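Local structure of fructuronate-tagaturonate epimerase UxaE from Cohnella laeviribosi in complex with 1 glycerol (Cohnella laeviribosi, 6IL9) at residues 418-422 with 423-427. The protein catalyses the epimerisation that interconverts fructuronate and tagaturonate, with a TIM-barrel catalytic domain that carries a zinc ion. Numbering follows the deposited sequence.
Sequences ADVSD and EELPS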
# COMPACT_ATOMS: atom_id res chain seq x y z
N ALA A 418 9.75 32.23 -0.30
CA ALA A 418 10.19 33.50 -0.85
C ALA A 418 11.65 33.49 -1.28
O ALA A 418 12.07 34.42 -1.99
CB ALA A 418 9.95 34.61 0.17
N ASP A 419 12.43 32.48 -0.89
CA ASP A 419 13.83 32.38 -1.25
C ASP A 419 14.09 31.43 -2.42
O ASP A 419 15.25 31.23 -2.78
CB ASP A 419 14.66 31.92 -0.05
CG ASP A 419 14.74 32.97 1.05
OD1 ASP A 419 14.51 34.17 0.76
OD2 ASP A 419 15.03 32.60 2.21
N VAL A 420 13.06 30.83 -3.01
CA VAL A 420 13.23 29.85 -4.07
C VAL A 420 12.43 30.30 -5.28
O VAL A 420 11.30 30.79 -5.14
CB VAL A 420 12.82 28.43 -3.61
CG1 VAL A 420 13.62 28.04 -2.38
CG2 VAL A 420 11.36 28.39 -3.28
N SER A 421 13.02 30.17 -6.46
CA SER A 421 12.35 30.57 -7.69
C SER A 421 11.39 29.47 -8.15
O SER A 421 11.45 28.33 -7.68
CB SER A 421 13.36 30.86 -8.79
OG SER A 421 13.99 29.66 -9.22
N ASP A 422 10.51 29.82 -9.08
CA ASP A 422 9.61 28.82 -9.64
C ASP A 422 10.39 27.64 -10.21
O ASP A 422 10.01 26.48 -10.02
CB ASP A 422 8.72 29.44 -10.71
CG ASP A 422 7.59 30.27 -10.13
OD1 ASP A 422 7.48 30.37 -8.89
OD2 ASP A 422 6.79 30.83 -10.92
N GLU A 423 11.49 27.93 -10.91
CA GLU A 423 12.28 26.86 -11.52
C GLU A 423 12.87 25.93 -10.47
O GLU A 423 13.16 24.77 -10.77
CB GLU A 423 13.39 27.46 -12.38
CG GLU A 423 12.92 28.58 -13.31
CD GLU A 423 13.11 29.96 -12.70
OE1 GLU A 423 14.25 30.48 -12.73
OE2 GLU A 423 12.11 30.53 -12.19
N GLU A 424 13.07 26.43 -9.25
CA GLU A 424 13.68 25.66 -8.18
C GLU A 424 12.67 24.91 -7.31
O GLU A 424 13.08 24.05 -6.53
CB GLU A 424 14.50 26.56 -7.26
CG GLU A 424 15.75 27.16 -7.86
CD GLU A 424 16.36 28.22 -6.95
OE1 GLU A 424 15.59 28.94 -6.28
OE2 GLU A 424 17.60 28.32 -6.89
N LEU A 425 11.39 25.24 -7.40
CA LEU A 425 10.40 24.57 -6.55
C LEU A 425 10.47 23.05 -6.62
O LEU A 425 10.31 22.41 -5.56
CB LEU A 425 8.99 25.06 -6.91
CG LEU A 425 8.68 26.51 -6.53
CD1 LEU A 425 7.30 26.87 -7.03
CD2 LEU A 425 8.73 26.75 -5.01
N PRO A 426 10.70 22.40 -7.77
CA PRO A 426 10.76 20.93 -7.78
C PRO A 426 11.87 20.35 -6.92
O PRO A 426 11.76 19.19 -6.51
CB PRO A 426 10.98 20.60 -9.26
CG PRO A 426 10.35 21.74 -9.99
CD PRO A 426 10.67 22.95 -9.15
N SER A 427 12.92 21.13 -6.63
CA SER A 427 14.01 20.63 -5.80
C SER A 427 13.55 20.27 -4.39
O SER A 427 14.17 19.43 -3.74
CB SER A 427 15.15 21.65 -5.76
OG SER A 427 14.75 22.87 -5.14
O HOH W 1 16.31 29.75 -10.91
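Ser421 and Glu424 close a turn with helical phi/psi but without a regular helix's bonds: Glu424 N donates to Ser421 O at 2.9 Å, where the 136° N-H...O angle shows a bent bond and the donor, above the carbonyl plane, sits off the lone pairs. Leu425 N reaches Asp422 O at 3.2 Å, continuing the tight turn. The side chains form a capping-box pattern with one strong arm and one weak. Glu424 CG lies anti to the carbonyl carbon (chi1 -68°), which carries the extended chain back past Ser421 OG; OE1 thus accepts from Ser421 N at 2.9 Å, nearly straight at 169° and on the anti side of the carboxylate. The reciprocal arm is weak, with Glu424 N 3.4 Å from Ser421 OG. That hydroxyl also lies 3.3 Å from Glu424 CG and shares a water with Glu423 OE1. On the apolar side, Val420 CG2 meets Leu425 CD2 at 3.5 Å, the two side chains crossing at about a right angle, while Leu425 packs on Pro384 and Tyr387 of helix 384-402. Asp422 turns its OD1 to a salt bridge with Arg388 of that helix. With an alanine at Glu424, Ser421 N would probably lose its acceptor and the Ser421 hydroxyl its packing against CG. The chemistry is consistent with a capping-box-like start of the turn, in which the Glu424 carboxylate accepts from the Ser421 amide, beside a small hydrophobic contact.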